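Local coordinates for HTH-type transcriptional regulator AscG (Escherichia coli, PDB 3BRQ), which represses transcription of the cryptic asc operon by binding DNA sequence-specifically, as a member of the LacI family of regulators, at residues B[25-30]-B[85-90]; B[81-86]-B[104-109]; B[117-122]-B[256-261]. One frame throughout, in Å; residues are numbered along the deposited sequence.

Contact 1. Residues B[25-30]-B[85-90]. With SO4 (sulfate ion), chain F.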
loop_
_atom_site.group_PDB
_atom_site.type_symbol
_atom_site.label_atom_id
_atom_site.label_comp_id
_atom_site.label_asym_id
_atom_site.label_seq_id
_atom_site.Cartn_x
_atom_site.Cartn_y
_atom_site.Cartn_z
ATOM N N VAL B 25 8.014 -15.466 -1.316
ATOM C CA VAL B 25 7.137 -15.849 -0.175
ATOM C C VAL B 25 7.077 -14.592 0.722
ATOM O O VAL B 25 8.121 -14.097 1.136
ATOM C CB VAL B 25 7.712 -17.034 0.689
ATOM C CG1 VAL B 25 6.810 -17.270 1.930
ATOM C CG2 VAL B 25 7.703 -18.292 -0.093
ATOM N N VAL B 26 5.888 -14.078 1.003
ATOM C CA VAL B 26 5.702 -12.855 1.783
ATOM C C VAL B 26 4.508 -13.071 2.721
ATOM O O VAL B 26 3.469 -13.602 2.321
ATOM C CB VAL B 26 5.473 -11.620 0.920
ATOM C CG1 VAL B 26 5.233 -10.375 1.766
ATOM C CG2 VAL B 26 6.663 -11.398 -0.028
ATOM N N THR B 27 4.735 -12.760 4.008
ATOM C CA THR B 27 3.718 -12.891 5.055
ATOM C C THR B 27 2.537 -11.924 4.813
ATOM O O THR B 27 2.712 -10.779 4.362
ATOM C CB THR B 27 4.383 -12.717 6.477
ATOM O OG1 THR B 27 5.520 -13.612 6.562
ATOM C CG2 THR B 27 3.461 -13.165 7.580
ATOM N N ASN B 28 1.339 -12.370 5.161
ATOM C CA ASN B 28 0.116 -11.586 5.023
ATOM C C ASN B 28 -0.061 -10.635 6.229
ATOM O O ASN B 28 -0.928 -10.814 7.088
ATOM C CB ASN B 28 -1.077 -12.545 4.884
ATOM C CG ASN B 28 -2.398 -11.819 4.645
ATOM O OD1 ASN B 28 -2.478 -10.947 3.825
ATOM N ND2 ASN B 28 -3.421 -12.178 5.399
ATOM N N THR B 29 0.795 -9.632 6.303
ATOM C CA THR B 29 0.699 -8.675 7.389
ATOM C C THR B 29 0.193 -7.378 6.813
ATOM O O THR B 29 0.298 -7.140 5.608
ATOM C CB THR B 29 2.017 -8.475 8.099
ATOM O OG1 THR B 29 3.023 -8.171 7.130
ATOM C CG2 THR B 29 2.406 -9.777 8.878
ATOM N N LEU B 30 -0.403 -6.559 7.659
ATOM C CA LEU B 30 -1.042 -5.343 7.164
ATOM C C LEU B 30 0.073 -4.337 6.825
ATOM O O LEU B 30 -0.018 -3.602 5.839
ATOM C CB LEU B 30 -1.979 -4.758 8.235
ATOM C CG LEU B 30 -2.604 -3.421 7.859
ATOM C CD1 LEU B 30 -3.631 -3.534 6.687
ATOM C CD2 LEU B 30 -3.247 -2.813 9.090
ATOM N N PRO B 85 10.272 -13.101 5.525
ATOM C CA PRO B 85 9.525 -13.665 6.615
ATOM C C PRO B 85 9.377 -12.709 7.811
ATOM O O PRO B 85 10.342 -11.983 8.186
ATOM C CB PRO B 85 10.411 -14.866 7.016
ATOM C CG PRO B 85 11.756 -14.399 6.794
ATOM C CD PRO B 85 11.705 -13.315 5.724
ATOM N N ARG B 86 8.190 -12.713 8.435
ATOM C CA ARG B 86 8.038 -12.035 9.705
ATOM C C ARG B 86 8.416 -13.034 10.786
ATOM O O ARG B 86 9.172 -12.672 11.698
ATOM C CB ARG B 86 6.590 -11.544 9.971
ATOM C CG ARG B 86 6.456 -10.916 11.378
ATOM C CD ARG B 86 5.282 -10.026 11.581
ATOM N NE ARG B 86 5.368 -8.750 10.837
ATOM C CZ ARG B 86 4.380 -7.880 10.859
ATOM N NH1 ARG B 86 3.328 -8.193 11.615
ATOM N NH2 ARG B 86 4.431 -6.714 10.173
ATOM N N PHE B 87 7.915 -14.276 10.699
ATOM C CA PHE B 87 7.946 -15.192 11.865
ATOM C C PHE B 87 9.140 -16.158 11.988
ATOM O O PHE B 87 9.554 -16.480 13.121
ATOM C CB PHE B 87 6.604 -15.942 12.014
ATOM C CG PHE B 87 5.424 -15.021 12.199
ATOM C CD1 PHE B 87 5.110 -14.509 13.482
ATOM C CD2 PHE B 87 4.684 -14.597 11.101
ATOM C CE1 PHE B 87 4.048 -13.639 13.658
ATOM C CE2 PHE B 87 3.605 -13.707 11.260
ATOM C CZ PHE B 87 3.278 -13.220 12.500
ATOM N N LEU B 88 9.662 -16.679 10.877
ATOM C CA LEU B 88 10.757 -17.656 10.965
ATOM C C LEU B 88 11.953 -17.065 11.700
ATOM O O LEU B 88 12.281 -15.923 11.464
ATOM C CB LEU B 88 11.188 -18.159 9.601
ATOM C CG LEU B 88 10.247 -19.145 8.880
ATOM C CD1 LEU B 88 10.492 -19.100 7.353
ATOM C CD2 LEU B 88 10.449 -20.563 9.397
ATOM N N SER B 89 12.566 -17.827 12.601
ATOM C CA SER B 89 13.779 -17.360 13.275
ATOM C C SER B 89 14.914 -17.426 12.269
ATOM O O SER B 89 14.874 -18.185 11.301
ATOM C CB SER B 89 14.110 -18.249 14.450
ATOM O OG SER B 89 14.498 -19.499 13.967
ATOM N N VAL B 90 15.929 -16.604 12.469
ATOM C CA VAL B 90 17.208 -16.725 11.713
ATOM C C VAL B 90 17.713 -18.173 11.500
ATOM O O VAL B 90 17.997 -18.602 10.359
ATOM C CB VAL B 90 18.264 -15.757 12.347
ATOM C CG1 VAL B 90 19.704 -16.236 12.202
ATOM C CG2 VAL B 90 18.069 -14.374 11.726
HETATM S S SO4 F . 8.236 -6.889 9.225
HETATM O O1 SO4 F . 9.498 -6.702 9.863
HETATM O O2 SO4 F . 7.938 -8.344 9.161
HETATM O O3 SO4 F . 7.223 -6.060 9.824
HETATM O O4 SO4 F . 8.359 -6.289 7.901
#
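Thr27 and Thr29 pack against Arg86 and Phe87 in a buried contact between the end of strand 21-27, with the turn after it, and the loop that follows strand 80-84 of the same parallel sheet. The methyl CG2 of Thr29 lies over one face of the Arg86 guanidinium, offset toward the rim and 3.3 Å from NH1. The edge of the same group faces a sulfate ion, probably taken from the crystallisation liquor. Arg86 NE donates to sulfate O2 at 3.1 Å in an almost straight bond (174°). Arg86 NH2 reaches sulfate O3 at 2.9 Å with a more bent one (141°). A bend at chi3 (-70°) turns the guanidinium out of the line of its chain. Farther back, Arg86 CG sits above the centre of the Phe87 ring. Thr27 CG2 meets the edge of that ring, 3.7 Å from Phe87 CE2. The hydroxyls bond elsewhere: Thr29 OG1 to Tyr31 O, and Thr27 OG1 to Glu66, which also accepts from the backbone N of Arg86 and Phe87. With an alanine at position 86 the sulfate would probably lose two donors, and the Thr29 methyl its flat cover. Ser151 and Thr153 also bind the anion, consistent with the ligand cleft of a periplasmic-binding-protein-like fold. Strand 21-27 runs between strands 53-60 and 80-84, with helix 63-75 against Val25 and helix 90-98 against Leu88.

Contact 2. Residues B[81-86]-B[104-109]. With SO4 (sulfate ion), chain F.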
loop_
_atom_site.group_PDB
_atom_site.type_symbol
_atom_site.label_atom_id
_atom_site.label_comp_id
_atom_site.label_asym_id
_atom_site.label_seq_id
_atom_site.Cartn_x
_atom_site.Cartn_y
_atom_site.Cartn_z
ATOM N N ILE B 81 14.250 -18.977 -4.723
ATOM C CA ILE B 81 13.234 -18.399 -3.820
ATOM C C ILE B 81 13.749 -17.130 -3.120
ATOM O O ILE B 81 14.897 -17.083 -2.654
ATOM C CB ILE B 81 12.791 -19.455 -2.773
ATOM C CG1 ILE B 81 12.343 -20.750 -3.469
ATOM C CG2 ILE B 81 11.652 -18.918 -1.811
ATOM C CD1 ILE B 81 10.924 -20.593 -4.037
HETATM N N MSE B 82 12.918 -16.099 -3.049
HETATM C CA MSE B 82 13.184 -14.973 -2.128
HETATM C C MSE B 82 12.184 -15.101 -0.998
HETATM O O MSE B 82 10.988 -15.018 -1.243
HETATM C CB MSE B 82 12.984 -13.608 -2.795
HETATM C CG MSE B 82 13.275 -12.410 -1.790
HETATM SE SE MSE B 82 12.328 -10.789 -2.215
HETATM C CE MSE B 82 10.539 -11.386 -1.576
ATOM N N ILE B 83 12.660 -15.293 0.244
ATOM C CA ILE B 83 11.719 -15.322 1.380
ATOM C C ILE B 83 11.753 -13.961 2.113
ATOM O O ILE B 83 12.810 -13.469 2.443
ATOM C CB ILE B 83 11.949 -16.556 2.304
ATOM C CG1 ILE B 83 11.183 -16.463 3.632
ATOM C CG2 ILE B 83 13.399 -16.727 2.669
ATOM C CD1 ILE B 83 9.671 -16.760 3.470
ATOM N N TYR B 84 10.594 -13.318 2.279
ATOM C CA TYR B 84 10.507 -12.188 3.204
ATOM C C TYR B 84 9.641 -12.556 4.455
ATOM O O TYR B 84 8.437 -12.415 4.435
ATOM C CB TYR B 84 10.037 -10.957 2.432
ATOM C CG TYR B 84 9.739 -9.711 3.242
ATOM C CD1 TYR B 84 10.162 -9.571 4.574
ATOM C CD2 TYR B 84 9.002 -8.669 2.657
ATOM C CE1 TYR B 84 9.839 -8.440 5.317
ATOM C CE2 TYR B 84 8.714 -7.523 3.367
ATOM C CZ TYR B 84 9.159 -7.416 4.690
ATOM O OH TYR B 84 8.838 -6.270 5.368
ATOM N N PRO B 85 10.272 -13.101 5.525
ATOM C CA PRO B 85 9.525 -13.665 6.615
ATOM C C PRO B 85 9.377 -12.709 7.811
ATOM O O PRO B 85 10.342 -11.983 8.186
ATOM C CB PRO B 85 10.411 -14.866 7.016
ATOM C CG PRO B 85 11.756 -14.399 6.794
ATOM C CD PRO B 85 11.705 -13.315 5.724
ATOM N N ARG B 86 8.190 -12.713 8.435
ATOM C CA ARG B 86 8.038 -12.035 9.705
ATOM C C ARG B 86 8.416 -13.034 10.786
ATOM O O ARG B 86 9.172 -12.672 11.698
ATOM C CB ARG B 86 6.590 -11.544 9.971
ATOM C CG ARG B 86 6.456 -10.916 11.378
ATOM C CD ARG B 86 5.282 -10.026 11.581
ATOM N NE ARG B 86 5.368 -8.750 10.837
ATOM C CZ ARG B 86 4.380 -7.880 10.859
ATOM N NH1 ARG B 86 3.328 -8.193 11.615
ATOM N NH2 ARG B 86 4.431 -6.714 10.173
ATOM N N ILE B 104 18.154 -19.965 -2.441
ATOM C CA ILE B 104 17.145 -19.338 -1.549
ATOM C C ILE B 104 17.772 -18.137 -0.867
ATOM O O ILE B 104 18.853 -18.248 -0.266
ATOM C CB ILE B 104 16.564 -20.300 -0.474
ATOM C CG1 ILE B 104 15.920 -21.502 -1.151
ATOM C CG2 ILE B 104 15.510 -19.555 0.448
ATOM C CD1 ILE B 104 15.559 -22.618 -0.210
HETATM N N MSE B 105 17.140 -16.978 -0.989
HETATM C CA MSE B 105 17.661 -15.805 -0.310
HETATM C C MSE B 105 16.605 -15.158 0.574
HETATM O O MSE B 105 15.413 -15.263 0.261
HETATM C CB MSE B 105 18.218 -14.814 -1.342
HETATM C CG MSE B 105 19.609 -15.318 -1.858
HETATM SE SE MSE B 105 20.510 -14.078 -3.007
HETATM C CE MSE B 105 21.052 -12.705 -1.792
ATOM N N VAL B 106 17.049 -14.446 1.616
ATOM C CA VAL B 106 16.163 -13.841 2.615
ATOM C C VAL B 106 16.299 -12.321 2.550
ATOM O O VAL B 106 17.392 -11.794 2.420
ATOM C CB VAL B 106 16.444 -14.391 4.080
ATOM C CG1 VAL B 106 17.813 -14.018 4.520
ATOM C CG2 VAL B 106 15.423 -13.849 5.104
ATOM N N LEU B 107 15.153 -11.640 2.547
ATOM C CA LEU B 107 15.030 -10.191 2.624
ATOM C C LEU B 107 14.631 -9.756 4.052
ATOM O O LEU B 107 13.679 -10.309 4.643
ATOM C CB LEU B 107 13.921 -9.744 1.634
ATOM C CG LEU B 107 13.683 -8.227 1.485
ATOM C CD1 LEU B 107 14.903 -7.573 0.752
ATOM C CD2 LEU B 107 12.403 -7.974 0.678
ATOM N N ASN B 108 15.307 -8.723 4.578
ATOM C CA ASN B 108 14.891 -8.043 5.825
ATOM C C ASN B 108 15.348 -8.764 7.096
ATOM O O ASN B 108 14.911 -8.399 8.199
ATOM C CB ASN B 108 13.365 -7.766 5.887
ATOM C CG ASN B 108 12.998 -6.598 6.860
ATOM O OD1 ASN B 108 12.033 -6.685 7.635
ATOM N ND2 ASN B 108 13.761 -5.530 6.822
ATOM N N ARG B 109 16.187 -9.795 6.962
ATOM C CA ARG B 109 16.698 -10.523 8.140
ATOM C C ARG B 109 18.176 -10.839 7.866
ATOM O O ARG B 109 18.547 -11.193 6.737
ATOM C CB ARG B 109 15.912 -11.833 8.403
ATOM C CG ARG B 109 14.363 -11.780 8.200
ATOM C CD ARG B 109 13.572 -11.031 9.343
ATOM N NE ARG B 109 13.907 -11.715 10.577
ATOM C CZ ARG B 109 13.263 -12.791 11.036
ATOM N NH1 ARG B 109 12.151 -13.195 10.426
ATOM N NH2 ARG B 109 13.683 -13.405 12.168
HETATM S S SO4 F . 8.236 -6.889 9.225
HETATM O O1 SO4 F . 9.498 -6.702 9.863
HETATM O O2 SO4 F . 7.938 -8.344 9.161
HETATM O O3 SO4 F . 7.223 -6.060 9.824
HETATM O O4 SO4 F . 8.359 -6.289 7.901
#
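Leu107 fills a notch in the side of strand 80-84: its CD2 lies 4.0 Å from SE of Met82, a selenomethionine, and also meets CD2 of the Tyr84 ring. On the other face of the sheet Ile83 supplies the bump. Its CG1 is anti to the backbone N (chi1 168°), which directs CG2 to the hollow between Ile104 CG2, 4.2 Å away, and Val106 CB. Val106 CG2 in turn abuts Pro85 CD at 3.8 Å. Three backbone bonds set this parallel register: Met105 N to Ile81 O, Ile83 N to Met105 O, and Leu107 N to Ile83 O. The strands belong to a beta-alpha-beta crossover, and the connecting helix 90-98 covers Ile104 and Val106. Helix 255-270 covers Met82, Met105 and Leu107 on the opposite face. Beyond the strands, Asn108 CB presses on Tyr84 CE1 at 3.6 Å, with amide and ring nearly perpendicular (83°). Asn108 ND2 bonds to His123, while Tyr84 OH donates to sulfate O4 at 2.6 Å. Arg109 bends twice and runs its CG past the Pro85 ring. Its NH1 then donates to Pro85 O at 3.1 Å, from well above the carbonyl plane, and to Leu88 O.

Contact 3. Residues B[117-122]-B[256-261]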
loop_
_atom_site.group_PDB
_atom_site.type_symbol
_atom_site.label_atom_id
_atom_site.label_comp_id
_atom_site.label_asym_id
_atom_site.label_seq_id
_atom_site.Cartn_x
_atom_site.Cartn_y
_atom_site.Cartn_z
ATOM N N HIS B 117 23.439 -15.037 1.710
ATOM C CA HIS B 117 22.055 -15.228 1.246
ATOM C C HIS B 117 21.097 -14.168 1.809
ATOM O O HIS B 117 19.905 -14.261 1.548
ATOM C CB HIS B 117 21.524 -16.624 1.641
ATOM C CG HIS B 117 22.264 -17.779 1.014
ATOM N ND1 HIS B 117 23.647 -17.896 1.025
ATOM C CD2 HIS B 117 21.803 -18.878 0.367
ATOM C CE1 HIS B 117 23.999 -19.008 0.397
ATOM N NE2 HIS B 117 22.899 -19.634 0.015
ATOM N N SER B 118 21.579 -13.172 2.555
ATOM C CA SER B 118 20.668 -12.083 2.985
ATOM C C SER B 118 20.864 -10.706 2.401
ATOM O O SER B 118 21.992 -10.276 2.092
ATOM C CB SER B 118 20.479 -11.979 4.484
ATOM O OG SER B 118 21.671 -12.168 5.175
ATOM N N VAL B 119 19.732 -10.056 2.153
ATOM C CA VAL B 119 19.745 -8.653 1.830
ATOM C C VAL B 119 18.985 -7.957 2.967
ATOM O O VAL B 119 17.773 -8.159 3.156
ATOM C CB VAL B 119 19.175 -8.365 0.413
ATOM C CG1 VAL B 119 19.091 -6.885 0.174
ATOM C CG2 VAL B 119 20.095 -8.969 -0.655
ATOM N N TRP B 120 19.693 -7.108 3.695
ATOM C CA TRP B 120 19.127 -6.544 4.879
ATOM C C TRP B 120 19.486 -5.068 5.108
ATOM O O TRP B 120 20.491 -4.565 4.607
ATOM C CB TRP B 120 19.487 -7.459 6.049
ATOM C CG TRP B 120 20.528 -6.971 6.947
ATOM C CD1 TRP B 120 21.838 -6.735 6.657
ATOM C CD2 TRP B 120 20.353 -6.656 8.319
ATOM N NE1 TRP B 120 22.496 -6.275 7.772
ATOM C CE2 TRP B 120 21.605 -6.216 8.810
ATOM C CE3 TRP B 120 19.256 -6.717 9.192
ATOM C CZ2 TRP B 120 21.798 -5.828 10.145
ATOM C CZ3 TRP B 120 19.445 -6.346 10.516
ATOM C CH2 TRP B 120 20.701 -5.904 10.980
ATOM N N CYS B 121 18.616 -4.386 5.840
ATOM C CA CYS B 121 18.771 -2.977 6.161
ATOM C C CYS B 121 18.860 -2.946 7.662
ATOM O O CYS B 121 18.134 -3.663 8.349
ATOM C CB CYS B 121 17.560 -2.172 5.683
ATOM S SG CYS B 121 17.653 -0.445 6.193
ATOM N N ASP B 122 19.792 -2.180 8.183
ATOM C CA ASP B 122 20.000 -2.158 9.627
ATOM C C ASP B 122 18.980 -1.180 10.204
ATOM O O ASP B 122 19.295 -0.039 10.407
ATOM C CB ASP B 122 21.432 -1.716 9.973
ATOM C CG ASP B 122 21.768 -1.959 11.424
ATOM O OD1 ASP B 122 20.850 -2.011 12.276
ATOM O OD2 ASP B 122 22.972 -2.101 11.723
ATOM N N THR B 256 13.944 -0.106 -3.344
ATOM C CA THR B 256 14.281 -0.364 -4.748
ATOM C C THR B 256 15.657 -1.005 -4.959
ATOM O O THR B 256 15.819 -2.052 -5.635
ATOM C CB THR B 256 14.252 0.967 -5.534
ATOM O OG1 THR B 256 12.901 1.388 -5.655
ATOM C CG2 THR B 256 14.861 0.802 -6.902
ATOM N N GLU B 257 16.645 -0.365 -4.371
ATOM C CA GLU B 257 17.992 -0.916 -4.328
ATOM C C GLU B 257 18.005 -2.280 -3.719
ATOM O O GLU B 257 18.695 -3.182 -4.213
ATOM C CB GLU B 257 18.932 -0.009 -3.529
ATOM C CG GLU B 257 19.248 1.334 -4.195
ATOM C CD GLU B 257 18.168 2.428 -4.012
ATOM O OE1 GLU B 257 17.141 2.244 -3.292
ATOM O OE2 GLU B 257 18.374 3.513 -4.614
HETATM N N MSE B 258 17.283 -2.441 -2.611
HETATM C CA MSE B 258 17.335 -3.704 -1.888
HETATM C C MSE B 258 16.763 -4.850 -2.727
HETATM O O MSE B 258 17.278 -5.966 -2.669
HETATM C CB MSE B 258 16.563 -3.598 -0.568
HETATM C CG MSE B 258 17.445 -3.069 0.583
HETATM SE SE MSE B 258 16.349 -2.662 2.103
HETATM C CE MSE B 258 16.376 -4.406 2.812
ATOM N N ILE B 259 15.716 -4.547 -3.498
ATOM C CA ILE B 259 14.976 -5.545 -4.287
ATOM C C ILE B 259 15.772 -5.957 -5.512
ATOM O O ILE B 259 15.810 -7.140 -5.882
ATOM C CB ILE B 259 13.561 -5.039 -4.670
ATOM C CG1 ILE B 259 12.711 -4.977 -3.414
ATOM C CG2 ILE B 259 12.816 -6.046 -5.539
ATOM C CD1 ILE B 259 12.845 -6.296 -2.547
ATOM N N GLN B 260 16.425 -4.969 -6.112
ATOM C CA GLN B 260 17.255 -5.180 -7.277
ATOM C C GLN B 260 18.474 -5.996 -6.892
ATOM O O GLN B 260 18.911 -6.858 -7.666
ATOM C CB GLN B 260 17.675 -3.855 -7.871
ATOM C CG GLN B 260 16.536 -3.091 -8.555
ATOM C CD GLN B 260 16.979 -1.711 -9.020
ATOM O OE1 GLN B 260 18.096 -1.283 -8.732
ATOM N NE2 GLN B 260 16.095 -0.999 -9.746
ATOM N N GLU B 261 19.004 -5.761 -5.702
ATOM C CA GLU B 261 20.074 -6.622 -5.181
ATOM C C GLU B 261 19.673 -8.079 -5.002
ATOM O O GLU B 261 20.271 -8.959 -5.587
ATOM C CB GLU B 261 20.596 -6.122 -3.846
ATOM C CG GLU B 261 21.815 -6.874 -3.405
ATOM C CD GLU B 261 23.068 -6.419 -4.153
ATOM O OE1 GLU B 261 22.981 -5.644 -5.152
ATOM O OE2 GLU B 261 24.148 -6.821 -3.710
#
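Met258 and Glu261 project from one side of helix 255-270 onto Val119 and Cys121, in and just after the short edge strand 118-119. The side chains meet through apolar atoms. The contact packs a helix on one face of the parallel sheet of an alpha/beta domain, at its edge strand, as in periplasmic-binding-protein-like folds. Met258, modelled as selenomethionine, is the first residue of the segment to touch and has the larger share. Met258 O lies 3.5 Å from Val119 CG1. The side chain then runs past Val119 in the opposite direction, with Met258 CG 4.2 Å from Val119 CG1. The chain runs on toward Cys121, and Met258 SE lies 3.8 Å from Cys121 CB. A bend at chi3 (86°) lays the terminal methyl CE of Met258 against the backbone of Trp120 and Cys121, 3.8 Å from Cys121 N. The touch on Cys121 is made by its CB and backbone, not by its sulfur. Ile259 comes next and starts away from the strand. It packs instead on Leu39, His42 and Ala43 of helix 36-49. Glu261 lies one turn beyond Met258 and brings its aliphatic part back to the contact. Glu261 CG rests 3.9 Å from Val119 CG2, and the two side chains cross at a slant. The two methyls of Val119 are thus shared out, CG1 to Met258 and CG2 to Glu261. A bend at chi2 (77°) turns the Glu261 carboxylate off this apolar surface, and its OE2 forms a salt bridge with Arg265 of the same helix. Phe281 packs on both Val119 and Met258. Helix 255-270 follows strand 249-252 of the mixed sheet yet lies against the parallel one. There it sits beside helix 36-49 and reaches strand 104-107 through Met258 and Ile259, next to strand 118-119.

All three contacts are mainly buried and reach the same parallel sheet. Contacts 1 and 2 share Pro85 and Arg86. Both end in polar chemistry on the sulfate, at what is probably the ligand cleft. Contact 2 is the core strand pairing, with backbone bonds and apolar side chains on both faces. Contact 1 joins the end of strand 21-27 and the residues after it to the loop following strand 80-84. There threonine methyls meet a phenylalanine ring and an arginine that holds an anion. Contact 3 is tied to contact 2 by probable backbone hydrogen bonds, Val106 N to His117 O and Asn108 N to Val119 O. It packs a helix on the sheet edge and does not touch contact 1.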